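PDB 4P5A: thymidylate synthase ThyX, which methylates UMP and dUMP as a flavin-dependent homotetramer, probably taking the methyl group from methylenetetrahydrofolate. Local coordinates for residues A185-L190 with E229-F234; Q215-W220 with F234-P239. All coordinates share one frame; numbering follows the deposited sequence.

Interaction 1: A185-L190 with E229-F234; sequences ALMHFL and EAFTAF. With FAD (flavin-adenine dinucleotide), chain H.
Helix 183-193, which carries residues of the FAD pocket of this ThyX enzyme, packs against the last helix of the chain, 225-233, through a Met-aromatic contact between Met-187 and Phe-231. The nearest CA atoms, those of Met-187 and Phe-231, are 7.5 Å apart, and the Phe-231 ring fills the interval. Phe-231 sends its ring straight out from its own helix to the other because its CG stands opposite the backbone N (chi1 177°). Met-187 lies over one face of that ring: its CG sits 3.9 Å from the ring centroid, 20° off the normal, in a CH-pi contact displaced toward the rim. The sulfur continues past the ring toward its root, oblique to the plane, with Met-187 SD 3.5 Å from Phe-231 CD2. At the far end of the ring, Phe-231 CZ reaches the backbone, 3.5 Å from Met-187 O, while CB of Leu-190, one helical turn on, approaches Phe-231 CE1 obliquely at 3.9 Å. Replacing Phe-231 by an alanine would probably open a gap between the two helices and leave the CG and SD of Met-187 without the ring they lie on. No hydrogen bond crosses this buried, apolar joint. Trp-220 of helix 207-223 also packs on Met-187, which places the contact among three helices. His-188 meets the cofactor, in a site that more than one subunit completes: Arg-86 and Thr-89 of this chain bind the same FAD, as does Glu-94 of the second subunit. C5B of FAD lies over one face of the imidazole, near its rim, and His-188 NE2 donates a hydrogen bond of 3.1 Å to the phosphate oxygen O2P of FAD.

Interaction 2: Q215-W220 with F234-P239; sequences QMETAW and FGRVSP
Glu-217 and Arg-236 reach toward each other from opposite directions and meet in a bidentate, end-on salt bridge, the carboxylate and guanidinium planes only 14° apart. Each oxygen takes one nitrogen: Arg-236 NH1 donates to Glu-217 OE2 at 2.7 Å with an almost straight N-H...O angle of 178°, and Arg-236 NH2 donates to Glu-217 OE1 at 2.8 Å. OE2 uses its syn lone pair and lies in the guanidinium plane; OE1 is also met on its syn side, with NH2 slightly out of the carboxylate plane. The bridge spans a wide interval, 11.6 Å from Glu-217 CA to Arg-236 CA, joining helix 207-223 to the C-terminal tail. Glu-217 crosses its share as an extended chain, whereas Arg-236 bends at chi3 (60°) to bring its two terminal nitrogens square to the acid. The tail leaves helix 225-233 through a Schellman motif in which Gly-235, at positive phi, is the C-prime residue, and Arg-236 follows directly. Further bonds fix the rotation of both groups: Thr-232 OG1 bonds to NH1 and Thr-194 OG1 to NH2 of the arginine, while His-228 NE2 bonds to OE2 of the glutamate. Farther along the tail, the terminal carboxylate of Pro-239 forms a salt bridge with Arg-184. Since Glu-217 and Arg-236 are both buried, their opposite charges probably compensate each other within the protein, and the doubled, nearly flat pairing is likely to keep the acid ionised and the guanidinium from rotating.

How the interactions relate
The centres of interactions 1 and 2 lie about 3 Å apart, on the same side of the chain's centre. Their segments alternate along the sequence: 185-190, 215-220, 229-234 and 234-239, with Phe-234 common to the last two. Helices 183-193, 207-223 and 225-233 follow one another, and the tail folds back among them. The contacts also touch directly: Leu-186 CD2 packs on Trp-220, Phe-231 CE2 lies beside Val-237 N, and Phe-231 O probably accepts a hydrogen bond from Arg-236 N. An apolar helix-helix contact and a buried ion pair thus together join the C-terminal region to the helix that presents His-188 to FAD.

Interaction 1: A185-L190 with E229-F234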
loop_
_atom_site.group_PDB
_atom_site.type_symbol
_atom_site.label_atom_id
_atom_site.label_comp_id
_atom_site.label_asym_id
_atom_site.label_seq_id
_atom_site.Cartn_x
_atom_site.Cartn_y
_atom_site.Cartn_z
ATOM N N ALA B 185 11.488 -2.248 -1.693
ATOM C CA ALA B 185 10.694 -1.963 -2.892
ATOM C C ALA B 185 11.605 -2.008 -4.114
ATOM O O ALA B 185 11.163 -2.451 -5.155
ATOM C CB ALA B 185 10.069 -0.571 -2.749
ATOM N N LEU B 186 12.829 -1.522 -4.018
ATOM C CA LEU B 186 13.766 -1.598 -5.132
ATOM C C LEU B 186 14.051 -3.083 -5.437
ATOM O O LEU B 186 14.031 -3.422 -6.653
ATOM C CB LEU B 186 15.110 -0.858 -4.803
ATOM C CG LEU B 186 16.102 -0.890 -5.995
ATOM C CD1 LEU B 186 15.531 -0.251 -7.277
ATOM C CD2 LEU B 186 17.318 -0.128 -5.520
ATOM N N MET B 187 14.281 -3.916 -4.430
ATOM C CA MET B 187 14.560 -5.351 -4.732
ATOM C C MET B 187 13.365 -6.009 -5.401
ATOM O O MET B 187 13.563 -6.839 -6.328
ATOM C CB MET B 187 14.997 -6.113 -3.406
ATOM C CG MET B 187 16.456 -5.765 -3.095
ATOM S SD MET B 187 16.953 -6.727 -1.655
ATOM C CE MET B 187 16.219 -5.803 -0.228
ATOM N N HIS B 188 12.166 -5.655 -4.985
ATOM C CA HIS B 188 10.969 -6.313 -5.632
ATOM C C HIS B 188 10.885 -5.853 -7.078
ATOM O O HIS B 188 10.636 -6.670 -7.998
ATOM C CB HIS B 188 9.736 -5.932 -4.818
ATOM C CG HIS B 188 8.497 -6.653 -5.270
ATOM N ND1 HIS B 188 8.066 -7.816 -4.678
ATOM C CD2 HIS B 188 7.632 -6.374 -6.272
ATOM C CE1 HIS B 188 6.960 -8.225 -5.279
ATOM N NE2 HIS B 188 6.719 -7.415 -6.304
ATOM N N PHE B 189 11.207 -4.581 -7.327
ATOM C CA PHE B 189 11.171 -4.069 -8.703
ATOM C C PHE B 189 12.294 -4.728 -9.544
ATOM O O PHE B 189 12.030 -5.147 -10.669
ATOM C CB PHE B 189 11.396 -2.584 -8.614
ATOM C CG PHE B 189 11.711 -1.893 -9.906
ATOM C CD1 PHE B 189 13.027 -1.614 -10.279
ATOM C CD2 PHE B 189 10.668 -1.455 -10.751
ATOM C CE1 PHE B 189 13.322 -0.932 -11.511
ATOM C CE2 PHE B 189 10.988 -0.690 -11.968
ATOM C CZ PHE B 189 12.338 -0.485 -12.329
ATOM N N LEU B 190 13.477 -4.913 -8.948
ATOM C CA LEU B 190 14.608 -5.468 -9.736
ATOM C C LEU B 190 14.263 -6.943 -10.078
ATOM O O LEU B 190 14.649 -7.399 -11.149
ATOM C CB LEU B 190 15.940 -5.429 -8.961
ATOM C CG LEU B 190 16.456 -3.961 -8.766
ATOM C CD1 LEU B 190 17.658 -4.025 -7.927
ATOM C CD2 LEU B 190 16.821 -3.292 -10.133
ATOM N N GLU B 229 24.849 -7.760 -2.547
ATOM C CA GLU B 229 25.432 -9.102 -2.709
ATOM C C GLU B 229 24.518 -10.190 -2.257
ATOM O O GLU B 229 24.381 -11.243 -2.978
ATOM C CB GLU B 229 26.767 -9.274 -1.953
ATOM C CG GLU B 229 27.802 -8.415 -2.578
ATOM C CD GLU B 229 28.272 -8.852 -3.953
ATOM O OE1 GLU B 229 29.039 -9.874 -3.981
ATOM O OE2 GLU B 229 27.939 -8.145 -4.978
ATOM N N ALA B 230 23.878 -9.995 -1.117
ATOM C CA ALA B 230 22.938 -11.027 -0.586
ATOM C C ALA B 230 21.715 -11.214 -1.517
ATOM O O ALA B 230 21.244 -12.322 -1.716
ATOM C CB ALA B 230 22.418 -10.607 0.861
ATOM N N PHE B 231 21.164 -10.107 -2.051
ATOM C CA PHE B 231 20.011 -10.221 -2.936
ATOM C C PHE B 231 20.359 -11.142 -4.104
ATOM O O PHE B 231 19.569 -11.988 -4.484
ATOM C CB PHE B 231 19.772 -8.843 -3.498
ATOM C CG PHE B 231 18.614 -8.770 -4.521
ATOM C CD1 PHE B 231 18.889 -8.244 -5.818
ATOM C CD2 PHE B 231 17.291 -9.192 -4.153
ATOM C CE1 PHE B 231 17.857 -8.116 -6.816
ATOM C CE2 PHE B 231 16.291 -9.099 -5.163
ATOM C CZ PHE B 231 16.552 -8.574 -6.442
ATOM N N THR B 232 21.534 -10.940 -4.699
ATOM C CA THR B 232 21.884 -11.802 -5.849
ATOM C C THR B 232 22.218 -13.216 -5.423
ATOM O O THR B 232 21.765 -14.175 -6.089
ATOM C CB THR B 232 22.987 -11.144 -6.687
ATOM O OG1 THR B 232 22.368 -10.086 -7.436
ATOM C CG2 THR B 232 23.536 -12.094 -7.790
ATOM N N ALA B 233 22.821 -13.361 -4.280
ATOM C CA ALA B 233 23.201 -14.724 -3.755
ATOM C C ALA B 233 21.983 -15.579 -3.536
ATOM O O ALA B 233 22.058 -16.847 -3.701
ATOM C CB ALA B 233 23.922 -14.602 -2.462
ATOM N N PHE B 234 20.877 -14.951 -3.120
ATOM C CA PHE B 234 19.674 -15.734 -2.867
ATOM C C PHE B 234 18.639 -15.840 -3.986
ATOM O O PHE B 234 17.478 -16.216 -3.719
ATOM C CB PHE B 234 19.079 -15.334 -1.549
ATOM C CG PHE B 234 19.969 -15.810 -0.368
ATOM C CD1 PHE B 234 20.043 -17.217 -0.049
ATOM C CD2 PHE B 234 20.820 -14.912 0.270
ATOM C CE1 PHE B 234 20.882 -17.693 0.984
ATOM C CE2 PHE B 234 21.612 -15.325 1.343
ATOM C CZ PHE B 234 21.697 -16.724 1.691
HETATM P PA FAD H . 3.810 -3.470 -6.509
HETATM O O1A FAD H . 5.035 -2.735 -6.163
HETATM O O2A FAD H . 2.633 -2.816 -7.008
HETATM O O5B FAD H . 3.435 -4.354 -5.284
HETATM C C5B FAD H . 4.461 -5.172 -4.594
HETATM C C4B FAD H . 3.807 -6.273 -3.805
HETATM O O4B FAD H . 2.899 -5.678 -2.855
HETATM C C3B FAD H . 2.929 -7.139 -4.653
HETATM O O3B FAD H . 3.701 -8.184 -5.293
HETATM C C2B FAD H . 1.933 -7.741 -3.645
HETATM O O2B FAD H . 2.686 -8.730 -2.852
HETATM C C1B FAD H . 1.689 -6.520 -2.705
HETATM N N9A FAD H . 0.525 -5.691 -3.067
HETATM C C8A FAD H . 0.548 -4.362 -3.270
HETATM N N7A FAD H . -0.682 -3.898 -3.483
HETATM C C5A FAD H . -1.542 -4.984 -3.342
HETATM C C6A FAD H . -2.940 -5.198 -3.428
HETATM N N6A FAD H . -3.828 -4.181 -3.662
HETATM N N1A FAD H . -3.396 -6.481 -3.249
HETATM C C2A FAD H . -2.574 -7.512 -2.946
HETATM N N3A FAD H . -1.228 -7.350 -2.856
HETATM C C4A FAD H . -0.716 -6.110 -3.101
HETATM N N1 FAD H . 0.167 -5.510 -16.176
HETATM C C2 FAD H . -1.041 -5.436 -16.820
HETATM O O2 FAD H . -1.902 -4.615 -16.546
HETATM N N3 FAD H . -1.243 -6.221 -17.931
HETATM C C4 FAD H . -0.253 -7.079 -18.392
HETATM O O4 FAD H . -0.557 -7.810 -19.374
HETATM C C4X FAD H . 0.975 -7.166 -17.709
HETATM N N5 FAD H . 1.978 -8.109 -18.032
HETATM C C5X FAD H . 3.257 -7.996 -17.413
HETATM C C6 FAD H . 4.407 -8.700 -17.843
HETATM C C7 FAD H . 5.648 -8.592 -17.197
HETATM C C7M FAD H . 6.787 -9.431 -17.800
HETATM C C8 FAD H . 5.870 -7.713 -16.099
HETATM C C8M FAD H . 7.223 -7.617 -15.327
HETATM C C9 FAD H . 4.744 -6.979 -15.656
HETATM C C9A FAD H . 3.476 -7.084 -16.340
HETATM N N10 FAD H . 2.356 -6.337 -15.887
HETATM C C10 FAD H . 1.158 -6.369 -16.604
HETATM C "C1'" FAD H . 2.495 -5.355 -14.772
HETATM C "C2'" FAD H . 2.305 -6.296 -13.500
HETATM O "O2'" FAD H . 0.960 -6.854 -13.411
HETATM C "C3'" FAD H . 2.437 -5.463 -12.199
HETATM O "O3'" FAD H . 1.578 -4.309 -12.172
HETATM C "C4'" FAD H . 3.951 -4.922 -11.997
HETATM O "O4'" FAD H . 4.831 -5.926 -12.380
HETATM C "C5'" FAD H . 4.135 -4.520 -10.511
HETATM O "O5'" FAD H . 4.277 -5.737 -9.749
HETATM P P FAD H . 3.576 -5.783 -8.295
HETATM O O1P FAD H . 2.101 -5.542 -8.326
HETATM O O2P FAD H . 3.976 -7.091 -7.746
HETATM O O3P FAD H . 4.257 -4.584 -7.504
#

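Interaction 2: Q215-W220 with F234-P239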
loop_
_atom_site.group_PDB
_atom_site.type_symbol
_atom_site.label_atom_id
_atom_site.label_comp_id
_atom_site.label_asym_id
_atom_site.label_seq_id
_atom_site.Cartn_x
_atom_site.Cartn_y
_atom_site.Cartn_z
ATOM N N GLN B 215 20.449 0.572 -14.152
ATOM C CA GLN B 215 21.136 1.749 -13.657
ATOM C C GLN B 215 20.791 2.011 -12.197
ATOM O O GLN B 215 21.617 2.511 -11.445
ATOM C CB GLN B 215 20.814 2.961 -14.545
ATOM C CG GLN B 215 21.367 2.827 -15.999
ATOM C CD GLN B 215 20.962 4.092 -16.806
ATOM O OE1 GLN B 215 21.265 5.230 -16.414
ATOM N NE2 GLN B 215 20.186 3.894 -17.840
ATOM N N MET B 216 19.523 1.756 -11.837
ATOM C CA MET B 216 19.155 1.919 -10.457
ATOM C C MET B 216 19.994 0.956 -9.642
ATOM O O MET B 216 20.421 1.242 -8.533
ATOM C CB MET B 216 17.637 1.597 -10.271
ATOM C CG MET B 216 16.849 2.796 -10.768
ATOM S SD MET B 216 15.084 2.300 -10.660
ATOM C CE MET B 216 14.263 3.865 -11.060
ATOM N N GLU B 217 20.065 -0.283 -10.081
ATOM C CA GLU B 217 20.805 -1.317 -9.308
ATOM C C GLU B 217 22.273 -0.981 -9.114
ATOM O O GLU B 217 22.830 -1.218 -8.040
ATOM C CB GLU B 217 20.652 -2.688 -10.027
ATOM C CG GLU B 217 21.297 -3.826 -9.206
ATOM C CD GLU B 217 20.913 -5.237 -9.686
ATOM O OE1 GLU B 217 20.065 -5.387 -10.613
ATOM O OE2 GLU B 217 21.438 -6.188 -9.079
ATOM N N THR B 218 22.880 -0.498 -10.175
ATOM C CA THR B 218 24.303 -0.085 -10.104
ATOM C C THR B 218 24.489 1.024 -9.059
ATOM O O THR B 218 25.430 0.943 -8.203
ATOM C CB THR B 218 24.741 0.431 -11.486
ATOM O OG1 THR B 218 24.765 -0.678 -12.400
ATOM C CG2 THR B 218 26.212 1.085 -11.339
ATOM N N ALA B 219 23.574 1.980 -9.027
ATOM C CA ALA B 219 23.635 3.020 -7.980
ATOM C C ALA B 219 23.416 2.438 -6.585
ATOM O O ALA B 219 24.109 2.719 -5.627
ATOM C CB ALA B 219 22.630 4.187 -8.246
ATOM N N TRP B 220 22.383 1.621 -6.429
ATOM C CA TRP B 220 22.041 1.061 -5.134
ATOM C C TRP B 220 23.206 0.163 -4.607
ATOM O O TRP B 220 23.485 0.124 -3.421
ATOM C CB TRP B 220 20.792 0.203 -5.299
ATOM C CG TRP B 220 20.404 -0.657 -4.097
ATOM C CD1 TRP B 220 20.222 -0.258 -2.795
ATOM C CD2 TRP B 220 20.199 -2.069 -4.120
ATOM N NE1 TRP B 220 19.821 -1.342 -2.044
ATOM C CE2 TRP B 220 19.806 -2.463 -2.809
ATOM C CE3 TRP B 220 20.220 -3.053 -5.143
ATOM C CZ2 TRP B 220 19.546 -3.797 -2.481
ATOM C CZ3 TRP B 220 19.931 -4.317 -4.825
ATOM C CH2 TRP B 220 19.591 -4.702 -3.506
ATOM N N PHE B 234 20.877 -14.951 -3.120
ATOM C CA PHE B 234 19.674 -15.734 -2.867
ATOM C C PHE B 234 18.639 -15.840 -3.986
ATOM O O PHE B 234 17.478 -16.216 -3.719
ATOM C CB PHE B 234 19.079 -15.334 -1.549
ATOM C CG PHE B 234 19.969 -15.810 -0.368
ATOM C CD1 PHE B 234 20.043 -17.217 -0.049
ATOM C CD2 PHE B 234 20.820 -14.912 0.270
ATOM C CE1 PHE B 234 20.882 -17.693 0.984
ATOM C CE2 PHE B 234 21.612 -15.325 1.343
ATOM C CZ PHE B 234 21.697 -16.724 1.691
ATOM N N GLY B 235 19.060 -15.506 -5.210
ATOM C CA GLY B 235 18.212 -15.755 -6.381
ATOM C C GLY B 235 17.444 -14.538 -6.854
ATOM O O GLY B 235 16.572 -14.691 -7.676
ATOM N N ARG B 236 17.752 -13.355 -6.289
ATOM C CA ARG B 236 17.165 -12.048 -6.810
ATOM C C ARG B 236 15.686 -11.988 -6.541
ATOM O O ARG B 236 14.908 -11.493 -7.415
ATOM C CB ARG B 236 17.482 -11.769 -8.283
ATOM C CG ARG B 236 19.029 -11.658 -8.532
ATOM C CD ARG B 236 19.375 -11.353 -10.018
ATOM N NE ARG B 236 18.812 -10.093 -10.523
ATOM C CZ ARG B 236 19.344 -8.892 -10.277
ATOM N NH1 ARG B 236 20.465 -8.726 -9.493
ATOM N NH2 ARG B 236 18.767 -7.862 -10.810
ATOM N N VAL B 237 15.325 -12.449 -5.346
ATOM C CA VAL B 237 13.935 -12.447 -4.840
ATOM C C VAL B 237 13.901 -11.441 -3.688
ATOM O O VAL B 237 14.786 -11.497 -2.821
ATOM C CB VAL B 237 13.532 -13.846 -4.311
ATOM C CG1 VAL B 237 12.120 -13.746 -3.814
ATOM C CG2 VAL B 237 13.632 -14.855 -5.448
ATOM N N SER B 238 12.980 -10.480 -3.675
ATOM C CA SER B 238 12.903 -9.559 -2.526
ATOM C C SER B 238 12.513 -10.309 -1.307
ATOM O O SER B 238 11.571 -11.148 -1.371
ATOM C CB SER B 238 11.808 -8.474 -2.842
ATOM O OG SER B 238 11.866 -7.455 -1.853
ATOM N N PRO B 239 13.113 -9.976 -0.167
ATOM C CA PRO B 239 12.729 -10.524 1.081
ATOM C C PRO B 239 11.370 -9.851 1.486
ATOM O O PRO B 239 10.981 -8.785 0.912
ATOM C CB PRO B 239 13.884 -10.099 2.020
ATOM C CG PRO B 239 14.366 -8.728 1.427
ATOM C CD PRO B 239 14.200 -8.945 -0.093
ATOM O OXT PRO B 239 10.688 -10.393 2.375
#